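Local coordinates for protein P43 (Trichuris muris, PDB 6QIX) that is the major secreted protein of the whipworm parasite, tethers to matrix and inhibits the function of interleukin-13, at residues A[135-138]-A[139-143]; A[158-162]-A[163-167]; A[283-287]-A[288-292]; A[323-326]-A[327-330]; A[334-338]-A[339-343]. One frame throughout, in Å; residues are numbered along the deposited sequence. Where two conformers were deposited one is given.

Overall arrangement
The five contacts are local folds of the chain, met in series from contact 1 to contact 5. Contact 1 opens helix 139-151, and contact 2 is the hairpin 155-160/163-168, on the opposite side of the chain's centre, about 36 Å away between centres. Contacts 3 and 5 have centres about 9 Å apart; they share the sheet of strands 281-284, 339-344 and 331-336 and touch through the C290-C340 disulfide and a D284-K339 salt bridge. Contact 4 ends helix 315-325 about 8 Å from the chain's centre and leads straight into contact 5. The hairpins of contacts 2 and 5 lie in three-stranded antiparallel sheets of the same strand order, consistent with a protein built of two related halves.

Contact 1: residues A[135-138]-A[139-143]; sequences PDTP and SYVRL
P138 and V141 show how a proline at the N-cap position can begin a helix with its backbone carbonyl and its ring together. The carbonyl oxygen does the polar work. P138 O accepts a nearly straight bond from R142 N (3.0 Å, N-H...O angle 169°), a bond that closes the first turn of helix 139-151, while the shorter approach of V141 N (2.9 Å) is badly angled and counts as weak.

The packed side lies around the proline ring. P138 CG rests on the CG2 branch of V141 at 3.8 Å, and P138 CB comes obliquely to Y140 CE2 at 3.7 Å. Y140 can meet the proline because its CG sits between the backbone N and the carbonyl carbon (chi1 82°). The same methyl, V141 CG2, also lies above one face of the Y140 ring, toward its rim, so proline, valine and tyrosine meet in one cluster, each touching the other two. On its other branch, V141 CG1 reaches T137 CG2 at 4.1 Å, crossing it at about a right angle.

Elsewhere the contact loosens. S139 is exposed and its CB starts away from the loop. R142 CB stays 4.1 Å from T137 CG2, and the extended chain beyond it then leads away.

The polar ends tie this helix start to its surroundings: Y140 OH bonds to N88 OD1, and R142 NH1 to K266 O of strand 262-268. P135 packs on S268 of that strand and on Y347 of strand 347-349, so the loop between helices 126-129 and 139-151 runs against both strands.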
loop_
_atom_site.group_PDB
_atom_site.type_symbol
_atom_site.label_atom_id
_atom_site.label_comp_id
_atom_site.label_asym_id
_atom_site.label_seq_id
_atom_site.Cartn_x
_atom_site.Cartn_y
_atom_site.Cartn_z
ATOM N N PRO A 135 7.612 2.764 13.427
ATOM C CA PRO A 135 8.102 1.979 14.556
ATOM C C PRO A 135 7.307 2.242 15.800
ATOM O O PRO A 135 7.232 1.367 16.680
ATOM C CB PRO A 135 9.563 2.425 14.703
ATOM C CG PRO A 135 9.646 3.718 14.068
ATOM C CD PRO A 135 8.655 3.672 12.922
ATOM N N ASP A 136 6.732 3.443 15.907
ATOM C CA ASP A 136 6.017 3.841 17.098
ATOM C C ASP A 136 4.498 3.732 16.932
ATOM O O ASP A 136 3.759 4.200 17.795
ATOM C CB ASP A 136 6.434 5.267 17.541
ATOM C CG ASP A 136 6.269 6.333 16.447
ATOM O OD1 ASP A 136 6.019 5.961 15.296
ATOM O OD2 ASP A 136 6.405 7.562 16.751
ATOM N N THR A 137 4.014 3.103 15.878
ATOM C CA THR A 137 2.588 2.868 15.776
ATOM C C THR A 137 2.196 1.735 16.711
ATOM O O THR A 137 2.730 0.631 16.572
ATOM C CB THR A 137 2.169 2.467 14.357
ATOM O OG1 THR A 137 2.549 3.471 13.422
ATOM C CG2 THR A 137 0.649 2.285 14.342
ATOM N N PRO A 138 1.291 1.951 17.673
ATOM C CA PRO A 138 0.900 0.845 18.563
ATOM C C PRO A 138 0.217 -0.256 17.768
ATOM O O PRO A 138 -0.571 0.012 16.857
ATOM C CB PRO A 138 -0.065 1.494 19.561
ATOM C CG PRO A 138 0.185 3.007 19.429
ATOM C CD PRO A 138 0.554 3.190 17.972
ATOM N N SER A 139 0.521 -1.499 18.129
ATOM C CA SER A 139 -0.022 -2.641 17.419
ATOM C C SER A 139 -1.549 -2.562 17.317
ATOM O O SER A 139 -2.122 -2.825 16.258
ATOM C CB SER A 139 0.425 -3.931 18.116
ATOM O OG SER A 139 -0.115 -5.060 17.430
ATOM N N TYR A 140 -2.228 -2.169 18.400
ATOM C CA TYR A 140 -3.694 -2.157 18.356
ATOM C C TYR A 140 -4.225 -1.098 17.377
ATOM O O TYR A 140 -5.302 -1.291 16.778
ATOM C CB TYR A 140 -4.262 -1.975 19.782
ATOM C CG TYR A 140 -4.301 -0.555 20.296
ATOM C CD1 TYR A 140 -5.443 0.213 20.152
ATOM C CD2 TYR A 140 -3.194 0.020 20.931
ATOM C CE1 TYR A 140 -5.494 1.508 20.615
ATOM C CE2 TYR A 140 -3.234 1.323 21.392
ATOM C CZ TYR A 140 -4.399 2.058 21.241
ATOM O OH TYR A 140 -4.485 3.360 21.698
ATOM N N VAL A 141 -3.471 -0.008 17.173
ATOM C CA VAL A 141 -3.825 1.014 16.186
ATOM C C VAL A 141 -3.645 0.474 14.772
ATOM O O VAL A 141 -4.529 0.594 13.893
ATOM C CB VAL A 141 -2.956 2.262 16.419
ATOM C CG1 VAL A 141 -3.181 3.288 15.336
ATOM C CG2 VAL A 141 -3.260 2.856 17.810
ATOM N N ARG A 142 -2.487 -0.135 14.528
ATOM C CA ARG A 142 -2.218 -0.724 13.225
ATOM C C ARG A 142 -3.305 -1.717 12.861
ATOM O O ARG A 142 -3.815 -1.701 11.729
ATOM C CB ARG A 142 -0.838 -1.379 13.241
ATOM C CG ARG A 142 -0.432 -1.973 11.971
ATOM C CD ARG A 142 1.011 -2.525 12.035
ATOM N NE ARG A 142 1.204 -3.106 10.722
ATOM C CZ ARG A 142 2.333 -3.092 10.055
ATOM N NH1 ARG A 142 3.419 -2.521 10.620
ATOM N NH2 ARG A 142 2.358 -3.662 8.844
ATOM N N LEU A 143 -3.716 -2.554 13.820
ATOM C CA LEU A 143 -4.686 -3.586 13.504
ATOM C C LEU A 143 -6.068 -2.992 13.290
ATOM O O LEU A 143 -6.814 -3.478 12.431
ATOM C CB LEU A 143 -4.738 -4.644 14.607
ATOM C CG LEU A 143 -3.407 -5.389 14.781
ATOM C CD1 LEU A 143 -3.503 -6.398 15.919
ATOM C CD2 LEU A 143 -2.974 -6.076 13.498
#

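Contact 2: residues A[158-162]-A[163-167]; sequences IEKDG and MCKCC
The carbonyl oxygen I158 O takes an almost straight bond from K165 N (2.8 Å, N-H...O angle 178°) and, beside it, a CA-H...O contact from C164 CA. I158 N returns a bond to K165 O at 2.9 Å, closing the hydrogen-bonded pair. M163 O is gripped in a similar double way: K160 N donates to it at 2.8 Å while E159 CA approaches at 3.3 Å. The last bond, M163 N to K160 O at 3.0 Å, arrives from above the carbonyl plane and closes the turn.

On the face that carries I158, K160, M163 and K165, aliphatic parts do the touching. K165 bends at chi2 and lays its CG across K160 CG at 4.0 Å, roughly at right angles, and its CB is 4.1 Å from I158 CG1. Both lysine amines leave the contact; K165 NZ bonds to T110 OG1. M163 passes SD 3.4 Å from G162 O before its methyl leads away, the side chain touching T110. E159 and C164 point to the other face, where E159 makes a salt bridge with K113.

D161 and G162, both of positive phi, form the two-residue type I' loop of a beta hairpin whose inner strand is bonded to strand 109-112. C166-C157 ties the hairpin's own strands together, while C164 and C167 tie it to C119 and C180, as part of a disulfide-rich antiparallel sheet.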
loop_
_atom_site.group_PDB
_atom_site.type_symbol
_atom_site.label_atom_id
_atom_site.label_comp_id
_atom_site.label_asym_id
_atom_site.label_seq_id
_atom_site.Cartn_x
_atom_site.Cartn_y
_atom_site.Cartn_z
ATOM N N ILE A 158 -8.219 -5.753 -15.456
ATOM C CA ILE A 158 -7.480 -6.232 -16.617
ATOM C C ILE A 158 -7.282 -5.040 -17.540
ATOM O O ILE A 158 -8.024 -4.062 -17.498
ATOM C CB ILE A 158 -8.184 -7.388 -17.362
ATOM C CG1 ILE A 158 -9.506 -6.897 -17.956
ATOM C CG2 ILE A 158 -8.432 -8.521 -16.397
ATOM C CD1 ILE A 158 -10.215 -7.913 -18.850
ATOM N N GLU A 159 -6.274 -5.131 -18.381
ATOM C CA GLU A 159 -5.998 -4.096 -19.379
ATOM C C GLU A 159 -6.636 -4.463 -20.713
ATOM O O GLU A 159 -6.481 -5.585 -21.178
ATOM C CB GLU A 159 -4.492 -3.935 -19.537
ATOM C CG GLU A 159 -4.099 -2.760 -20.435
ATOM C CD GLU A 159 -2.601 -2.632 -20.619
ATOM O OE1 GLU A 159 -1.860 -3.012 -19.681
ATOM O OE2 GLU A 159 -2.185 -2.140 -21.704
ATOM N N LYS A 160 -7.363 -3.523 -21.314
ATOM C CA LYS A 160 -7.946 -3.709 -22.637
ATOM C C LYS A 160 -7.759 -2.416 -23.433
ATOM O O LYS A 160 -8.240 -1.361 -23.013
ATOM C CB LYS A 160 -9.427 -4.031 -22.550
ATOM C CG LYS A 160 -9.755 -5.399 -21.913
ATOM C CD LYS A 160 -9.067 -6.574 -22.614
ATOM C CE LYS A 160 -10.024 -7.694 -22.908
ATOM N NZ LYS A 160 -9.424 -8.747 -23.782
ATOM N N ASP A 161 -7.040 -2.531 -24.543
ATOM C CA ASP A 161 -6.834 -1.486 -25.541
ATOM C C ASP A 161 -6.463 -0.150 -24.898
ATOM O O ASP A 161 -7.037 0.890 -25.199
ATOM C CB ASP A 161 -8.059 -1.345 -26.450
ATOM C CG ASP A 161 -7.759 -0.505 -27.692
ATOM O OD1 ASP A 161 -6.605 -0.536 -28.168
ATOM O OD2 ASP A 161 -8.679 0.185 -28.179
ATOM N N GLY A 162 -5.476 -0.192 -24.013
ATOM C CA GLY A 162 -4.877 0.997 -23.422
ATOM C C GLY A 162 -5.619 1.571 -22.246
ATOM O O GLY A 162 -5.277 2.674 -21.780
ATOM N N MET A 163 -6.626 0.856 -21.747
ATOM C CA MET A 163 -7.413 1.272 -20.606
ATOM C C MET A 163 -7.486 0.103 -19.623
ATOM O O MET A 163 -7.150 -1.033 -19.960
ATOM C CB MET A 163 -8.813 1.713 -21.059
ATOM C CG MET A 163 -8.835 2.917 -22.023
ATOM S SD MET A 163 -8.197 4.395 -21.234
ATOM C CE MET A 163 -9.431 4.767 -19.994
ATOM N N CYS A 164 -7.935 0.401 -18.403
ATOM C CA CYS A 164 -8.150 -0.612 -17.379
ATOM C C CYS A 164 -9.635 -0.868 -17.206
ATOM O O CYS A 164 -10.429 0.077 -17.124
ATOM C CB CYS A 164 -7.539 -0.189 -16.042
ATOM S SG CYS A 164 -5.774 0.231 -16.195
ATOM N N LYS A 165 -10.006 -2.150 -17.143
ATOM C CA LYS A 165 -11.383 -2.582 -16.898
ATOM C C LYS A 165 -11.418 -3.283 -15.554
ATOM O O LYS A 165 -10.683 -4.261 -15.357
ATOM C CB LYS A 165 -11.889 -3.534 -17.993
ATOM C CG LYS A 165 -11.765 -2.925 -19.423
ATOM C CD LYS A 165 -12.708 -1.728 -19.563
ATOM C CE LYS A 165 -12.583 -1.172 -20.963
ATOM N NZ LYS A 165 -13.704 -0.265 -21.327
ATOM N N CYS A 166 -12.229 -2.768 -14.625
ATOM C CA CYS A 166 -12.133 -3.192 -13.218
ATOM C C CYS A 166 -13.491 -3.502 -12.614
ATOM O O CYS A 166 -14.474 -2.815 -12.900
ATOM C CB CYS A 166 -11.494 -2.140 -12.355
ATOM S SG CYS A 166 -9.820 -1.597 -12.874
ATOM N N CYS A 167 -13.522 -4.519 -11.743
ATOM C CA CYS A 167 -14.677 -4.931 -10.968
ATOM C C CYS A 167 -14.148 -5.196 -9.556
ATOM O O CYS A 167 -12.958 -5.449 -9.394
ATOM C CB CYS A 167 -15.329 -6.217 -11.535
ATOM S SG CYS A 167 -15.764 -6.194 -13.233
#

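Contact 3: residues A[283-287]-A[288-292]; sequences LDKIN and GSCAF. With NAG (2-acetamido-2-deoxy-beta-D-glucopyranose), chain H.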
loop_
_atom_site.group_PDB
_atom_site.type_symbol
_atom_site.label_atom_id
_atom_site.label_comp_id
_atom_site.label_asym_id
_atom_site.label_seq_id
_atom_site.Cartn_x
_atom_site.Cartn_y
_atom_site.Cartn_z
ATOM N N LEU A 283 23.330 11.106 1.518
ATOM C CA LEU A 283 23.850 10.488 0.297
ATOM C C LEU A 283 24.539 11.510 -0.601
ATOM O O LEU A 283 24.159 12.683 -0.631
ATOM C CB LEU A 283 22.728 9.867 -0.515
ATOM C CG LEU A 283 21.781 8.913 0.222
ATOM C CD1 LEU A 283 20.676 8.465 -0.683
ATOM C CD2 LEU A 283 22.531 7.734 0.779
ATOM N N ASP A 284 25.504 11.038 -1.393
ATOM C CA ASP A 284 26.047 11.854 -2.478
ATOM C C ASP A 284 25.038 12.036 -3.607
ATOM O O ASP A 284 24.178 11.191 -3.849
ATOM C CB ASP A 284 27.312 11.216 -3.038
ATOM C CG ASP A 284 28.447 11.271 -2.062
ATOM O OD1 ASP A 284 28.667 12.354 -1.479
ATOM O OD2 ASP A 284 29.098 10.227 -1.858
ATOM N N LYS A 285 25.162 13.171 -4.302
ATOM C CA LYS A 285 24.351 13.434 -5.480
ATOM C C LYS A 285 24.759 12.489 -6.592
ATOM O O LYS A 285 25.889 12.003 -6.629
ATOM C CB LYS A 285 24.519 14.880 -5.944
ATOM C CG LYS A 285 23.926 15.909 -5.062
ATOM C CD LYS A 285 24.484 17.313 -5.444
ATOM C CE LYS A 285 24.112 18.383 -4.451
ATOM N NZ LYS A 285 24.437 19.773 -4.938
ATOM N N ILE A 286 23.816 12.196 -7.480
ATOM C CA ILE A 286 24.093 11.454 -8.709
ATOM C C ILE A 286 23.646 12.316 -9.883
ATOM O O ILE A 286 22.508 12.798 -9.909
ATOM C CB ILE A 286 23.390 10.082 -8.733
ATOM C CG1 ILE A 286 23.761 9.283 -7.477
ATOM C CG2 ILE A 286 23.762 9.310 -10.005
ATOM C CD1 ILE A 286 24.934 8.321 -7.655
ATOM N N ASN A 287 24.549 12.533 -10.838
ATOM C CA ASN A 287 24.271 13.410 -11.980
ATOM C C ASN A 287 23.822 14.796 -11.516
ATOM O O ASN A 287 22.956 15.432 -12.127
ATOM C CB ASN A 287 23.234 12.785 -12.908
ATOM C CG ASN A 287 23.823 11.689 -13.793
ATOM O OD1 ASN A 287 25.000 11.718 -14.151
ATOM N ND2 ASN A 287 22.997 10.710 -14.140
ATOM N N GLY A 288 24.406 15.253 -10.405
ATOM C CA GLY A 288 24.177 16.589 -9.889
ATOM C C GLY A 288 22.804 16.827 -9.321
ATOM O O GLY A 288 22.353 17.989 -9.275
ATOM N N SER A 289 22.127 15.770 -8.874
ATOM C CA SER A 289 20.776 15.904 -8.357
ATOM C C SER A 289 20.479 14.826 -7.310
ATOM O O SER A 289 21.225 13.863 -7.124
ATOM C CB SER A 289 19.746 15.824 -9.487
ATOM O OG SER A 289 19.306 14.498 -9.658
ATOM N N CYS A 290 19.354 15.014 -6.631
ATOM C CA CYS A 290 18.868 14.083 -5.631
ATOM C C CYS A 290 17.668 13.327 -6.143
ATOM O O CYS A 290 16.925 12.746 -5.364
ATOM C CB CYS A 290 18.545 14.805 -4.328
ATOM S SG CYS A 290 20.081 15.558 -3.615
ATOM N N ALA A 291 17.476 13.327 -7.451
ATOM C CA ALA A 291 16.348 12.649 -8.041
ATOM C C ALA A 291 16.543 11.148 -8.178
ATOM O O ALA A 291 15.567 10.446 -8.451
ATOM C CB ALA A 291 16.104 13.269 -9.409
ATOM N N PHE A 292 17.757 10.622 -8.020
ATOM C CA PHE A 292 17.979 9.245 -8.445
ATOM C C PHE A 292 17.139 8.227 -7.679
ATOM O O PHE A 292 16.787 7.197 -8.278
ATOM C CB PHE A 292 19.472 8.879 -8.365
ATOM C CG PHE A 292 20.087 9.062 -7.011
ATOM C CD1 PHE A 292 20.234 7.993 -6.139
ATOM C CD2 PHE A 292 20.554 10.299 -6.623
ATOM C CE1 PHE A 292 20.820 8.178 -4.876
ATOM C CE2 PHE A 292 21.137 10.489 -5.372
ATOM C CZ PHE A 292 21.255 9.412 -4.505
HETATM C C1 NAG H . 23.352 9.597 -14.991
HETATM C C2 NAG H . 22.263 8.540 -14.833
HETATM C C3 NAG H . 22.449 7.404 -15.846
HETATM C C4 NAG H . 22.519 7.959 -17.262
HETATM C C5 NAG H . 23.627 9.006 -17.356
HETATM C C6 NAG H . 23.708 9.666 -18.720
HETATM C C7 NAG H . 22.983 7.030 -13.007
HETATM C C8 NAG H . 22.737 6.621 -11.583
HETATM N N2 NAG H . 22.211 8.025 -13.471
HETATM O O3 NAG H . 21.361 6.492 -15.746
HETATM O O4 NAG H . 22.763 6.904 -18.187
HETATM O O5 NAG H . 23.406 10.048 -16.384
HETATM O O6 NAG H . 23.163 10.976 -18.704
HETATM O O7 NAG H . 23.849 6.491 -13.698
#
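This is a glycosylated type I' beta turn, I286 to S289, at the protein surface between strand 281-284 and helix 292-310. Its ends are closed by two backbone bonds: I286 N donates to S289 O at 3.1 Å in the carbonyl plane, and S289 N returns to I286 O at 3.2 Å from above that plane. N287 and G288 take the corners, both with positive phi, and together with S289 they spell the Asn-X-Ser sequon of N-linked glycosylation.

The apolar centre is a CH-pi contact between I286 and F292. I286 CG1 stands over the middle of one ring face, 3.5 Å from the centroid and 14° off the normal, with the two side chains at about a right angle. F292 folds back beneath the isoleucine because its CG lies between the backbone N and the carbonyl carbon (chi1 57°). L283 CD1 meets the far end of the same ring, 4.0 Å from F292 CZ. Beyond the turn, C290 is disulfide-bonded to C340 of the neighbouring strand.

The sugar, joined to N287 ND2 through C1 of the NAG, leads outward from the turn. Its acetamido group alone turns to I286, methyl C8 lying 3.3 Å from I286 CG2, a close approach.

Contact 4: residues A[323-326]-A[327-330]; sequences KMLM and QLPY
As helix 315-325 ends, the backbone passes into a type I beta turn from L325 to L328, in which L328 N reaches L325 O at 3.1 Å (N-H...O angle 167°) and Q327 N reaches M324 O at 2.8 Å. Both donors come from above the carbonyl planes, not along a lone pair.

Q327 adds a third bond with its side chain. Bent at chi2 (-52°), the glutamine doubles back along the helix, and NE2 gives a fairly straight bond to K323 O, which lies close to the plane of the Q327 amide. One residue therefore takes up two carbonyls of the last turn, M324 O by its backbone and K323 O by its amide. That buried amide is fixed from outside as well: NE2 also bonds to E126 OE1, and OE1 receives Q130 NE2, which holds its rotation and ties the turn to helix 126-129 and what follows it.

On the apolar side L325, buried against W301 and F304 of helix 292-310, meets L328. The two leucines touch obliquely through their branch ends, L325 CD1 lying 3.7 Å from L328 CD1.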
loop_
_atom_site.group_PDB
_atom_site.type_symbol
_atom_site.label_atom_id
_atom_site.label_comp_id
_atom_site.label_asym_id
_atom_site.label_seq_id
_atom_site.Cartn_x
_atom_site.Cartn_y
_atom_site.Cartn_z
ATOM N N LYS A 323 1.748 -5.988 -4.300
ATOM C CA LYS A 323 1.591 -5.597 -2.901
ATOM C C LYS A 323 2.890 -5.758 -2.129
ATOM O O LYS A 323 3.189 -4.937 -1.241
ATOM C CB LYS A 323 0.448 -6.398 -2.249
ATOM C CG LYS A 323 -0.931 -5.965 -2.754
ATOM C CD LYS A 323 -2.033 -6.872 -2.229
ATOM C CE LYS A 323 -3.290 -6.677 -2.909
ATOM N NZ LYS A 323 -4.333 -7.612 -2.303
ATOM N N MET A 324 3.676 -6.789 -2.444
ATOM C CA MET A 324 4.989 -6.947 -1.823
ATOM C C MET A 324 5.948 -5.847 -2.297
ATOM O O MET A 324 6.653 -5.225 -1.486
ATOM C CB MET A 324 5.553 -8.348 -2.136
ATOM C CG MET A 324 4.705 -9.526 -1.635
ATOM S SD MET A 324 5.358 -11.166 -2.116
ATOM C CE MET A 324 6.774 -11.334 -1.026
ATOM N N LEU A 325 5.964 -5.582 -3.606
ATOM C CA LEU A 325 6.861 -4.556 -4.163
ATOM C C LEU A 325 6.559 -3.186 -3.562
ATOM O O LEU A 325 7.482 -2.375 -3.357
ATOM C CB LEU A 325 6.742 -4.571 -5.692
ATOM C CG LEU A 325 7.884 -4.057 -6.539
ATOM C CD1 LEU A 325 9.156 -4.838 -6.273
ATOM C CD2 LEU A 325 7.523 -4.140 -8.023
ATOM N N MET A 326 5.284 -2.902 -3.266
ATOM C CA MET A 326 4.955 -1.643 -2.601
ATOM C C MET A 326 5.643 -1.475 -1.246
ATOM O O MET A 326 5.623 -0.366 -0.716
ATOM C CB MET A 326 3.430 -1.469 -2.406
ATOM C CG MET A 326 2.730 -1.208 -3.726
ATOM S SD MET A 326 2.899 0.309 -4.474
ATOM C CE MET A 326 2.227 1.417 -3.254
ATOM N N GLN A 327 6.148 -2.555 -0.654
ATOM C CA GLN A 327 6.766 -2.474 0.668
ATOM C C GLN A 327 8.214 -2.039 0.596
ATOM O O GLN A 327 8.821 -1.774 1.637
ATOM C CB GLN A 327 6.699 -3.816 1.397
ATOM C CG GLN A 327 5.348 -4.433 1.439
ATOM C CD GLN A 327 4.290 -3.524 1.935
ATOM O OE1 GLN A 327 4.460 -2.812 2.931
ATOM N NE2 GLN A 327 3.131 -3.570 1.266
ATOM N N LEU A 328 8.792 -1.937 -0.601
ATOM C CA LEU A 328 10.167 -1.455 -0.683
ATOM C C LEU A 328 10.258 -0.019 -0.157
ATOM O O LEU A 328 9.314 0.764 -0.287
ATOM C CB LEU A 328 10.680 -1.508 -2.109
ATOM C CG LEU A 328 11.020 -2.940 -2.545
ATOM C CD1 LEU A 328 11.355 -2.927 -4.032
ATOM C CD2 LEU A 328 12.209 -3.537 -1.757
ATOM N N PRO A 329 11.398 0.366 0.377
ATOM C CA PRO A 329 11.572 1.752 0.825
ATOM C C PRO A 329 11.418 2.743 -0.318
ATOM O O PRO A 329 11.974 2.555 -1.388
ATOM C CB PRO A 329 13.008 1.762 1.376
ATOM C CG PRO A 329 13.341 0.297 1.667
ATOM C CD PRO A 329 12.587 -0.476 0.621
ATOM N N TYR A 330 10.670 3.817 -0.066
ATOM C CA TYR A 330 10.401 4.878 -1.025
ATOM C C TYR A 330 10.897 6.192 -0.428
ATOM O O TYR A 330 10.357 6.673 0.571
ATOM C CB TYR A 330 8.901 4.938 -1.319
ATOM C CG TYR A 330 8.440 6.065 -2.242
ATOM C CD1 TYR A 330 7.938 5.777 -3.498
ATOM C CD2 TYR A 330 8.448 7.404 -1.839
ATOM C CE1 TYR A 330 7.498 6.781 -4.331
ATOM C CE2 TYR A 330 8.004 8.414 -2.674
ATOM C CZ TYR A 330 7.526 8.094 -3.913
ATOM O OH TYR A 330 7.059 9.056 -4.798
#

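Contact 5: residues A[334-338]-A[339-343]; sequences KEVGD and KCKCC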
loop_
_atom_site.group_PDB
_atom_site.type_symbol
_atom_site.label_atom_id
_atom_site.label_comp_id
_atom_site.label_asym_id
_atom_site.label_seq_id
_atom_site.Cartn_x
_atom_site.Cartn_y
_atom_site.Cartn_z
ATOM N N LYS A 334 15.811 16.050 0.129
ATOM C CA LYS A 334 16.115 17.458 -0.062
ATOM C C LYS A 334 17.597 17.597 -0.355
ATOM O O LYS A 334 18.437 16.974 0.301
ATOM C CB LYS A 334 15.758 18.284 1.173
ATOM C CG LYS A 334 14.294 18.491 1.364
ATOM C CD LYS A 334 14.035 19.602 2.379
ATOM C CE LYS A 334 12.584 20.050 2.248
ATOM N NZ LYS A 334 12.323 20.684 0.915
ATOM N N GLU A 335 17.931 18.456 -1.313
ATOM C CA GLU A 335 19.325 18.761 -1.597
ATOM C C GLU A 335 19.795 19.821 -0.606
ATOM O O GLU A 335 19.174 20.880 -0.507
ATOM C CB GLU A 335 19.461 19.272 -3.037
ATOM C CG GLU A 335 20.896 19.369 -3.509
ATOM C CD GLU A 335 21.023 19.715 -4.967
ATOM O OE1 GLU A 335 20.193 19.272 -5.784
ATOM O OE2 GLU A 335 21.993 20.401 -5.289
ATOM N N VAL A 336 20.838 19.520 0.174
ATOM C CA VAL A 336 21.349 20.447 1.179
ATOM C C VAL A 336 22.843 20.551 0.951
ATOM O O VAL A 336 23.581 19.574 1.125
ATOM C CB VAL A 336 21.028 20.018 2.623
ATOM C CG1 VAL A 336 21.596 21.083 3.567
ATOM C CG2 VAL A 336 19.520 19.870 2.803
ATOM N N GLY A 337 23.298 21.736 0.537
ATOM C CA GLY A 337 24.686 21.853 0.147
ATOM C C GLY A 337 25.027 20.887 -0.965
ATOM O O GLY A 337 24.350 20.813 -1.989
ATOM N N ASP A 338 26.106 20.147 -0.782
ATOM C CA ASP A 338 26.555 19.176 -1.769
ATOM C C ASP A 338 25.977 17.777 -1.534
ATOM O O ASP A 338 26.418 16.815 -2.175
ATOM C CB ASP A 338 28.080 19.101 -1.749
ATOM C CG ASP A 338 28.630 18.899 -0.339
ATOM O OD1 ASP A 338 29.707 18.273 -0.218
ATOM O OD2 ASP A 338 27.979 19.368 0.639
ATOM N N LYS A 339 25.002 17.639 -0.647
ATOM C CA LYS A 339 24.516 16.311 -0.280
ATOM C C LYS A 339 23.017 16.176 -0.464
ATOM O O LYS A 339 22.295 17.148 -0.534
ATOM C CB LYS A 339 24.845 15.967 1.180
ATOM C CG LYS A 339 26.339 16.030 1.531
ATOM C CD LYS A 339 27.090 14.909 0.837
ATOM C CE LYS A 339 28.560 14.878 1.224
ATOM N NZ LYS A 339 29.267 13.829 0.427
ATOM N N CYS A 340 22.546 14.927 -0.457
ATOM C CA CYS A 340 21.131 14.616 -0.490
ATOM C C CYS A 340 20.729 14.124 0.883
ATOM O O CYS A 340 21.359 13.208 1.385
ATOM C CB CYS A 340 20.831 13.502 -1.512
ATOM S SG CYS A 340 21.308 13.964 -3.210
ATOM N N LYS A 341 19.679 14.694 1.466
ATOM C CA LYS A 341 19.184 14.321 2.796
ATOM C C LYS A 341 17.837 13.638 2.626
ATOM O O LYS A 341 16.872 14.263 2.163
ATOM C CB LYS A 341 19.056 15.563 3.670
ATOM C CG LYS A 341 20.390 16.317 3.841
ATOM C CD LYS A 341 21.342 15.551 4.793
ATOM C CE LYS A 341 22.606 16.380 4.978
ATOM N NZ LYS A 341 23.537 15.767 5.930
ATOM N N CYS A 342 17.760 12.348 2.979
ATOM C CA CYS A 342 16.651 11.522 2.514
ATOM C C CYS A 342 15.965 10.793 3.659
ATOM O O CYS A 342 16.617 10.326 4.590
ATOM C CB CYS A 342 17.120 10.476 1.494
ATOM S SG CYS A 342 18.029 11.195 0.081
ATOM N N CYS A 343 14.654 10.661 3.525
ATOM C CA CYS A 343 13.816 9.878 4.425
ATOM C C CYS A 343 12.836 9.011 3.630
ATOM O O CYS A 343 12.439 9.351 2.512
ATOM C CB CYS A 343 12.971 10.793 5.362
ATOM S SG CYS A 343 13.875 12.088 6.227
#
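V336 and K339 flank the turn of a beta hairpin with a two-residue type II' loop, and the first shell is the paired backbone around it. V336 N donates to K339 O at 2.9 Å, nearly along the C=O axis, and K339 N answers to V336 O at 3.0 Å from above the carbonyl plane. Two residues further from the turn, K341 N bonds to K334 O at 2.8 Å and K334 N to K341 O at 2.9 Å, so that two hydrogen-bonded pairs enclose the non-hydrogen-bonded pair E335 and C340. E335 CA adds a CA-H...O contact to K339 O. G337, at the first corner, has the positive phi that a type II' turn calls for.

Side chains follow on two faces. With K334 on one face stand V336, K339 and K341. On the other are E335, whose side chain touches C290, and the buried C340, whose sulfur is bonded to C290.

Outward from here, charges and sulfurs fix the hairpin. E335 OE2 and G337 O both hold K285 NZ, and K339 NZ forms a salt bridge with D284. C342-C333 joins the hairpin's own strands, while C343 reaches C356, and the inner strand 339-344 pairs with strand 281-284. On that strand T282 OG1 receives K341 NZ. K341 bends at chi2 (-74°), which carries the rest of the lysine past V336, the two side chains at about a right angle, with V336 CG2 meeting the CG methylene of K341 at 3.8 Å.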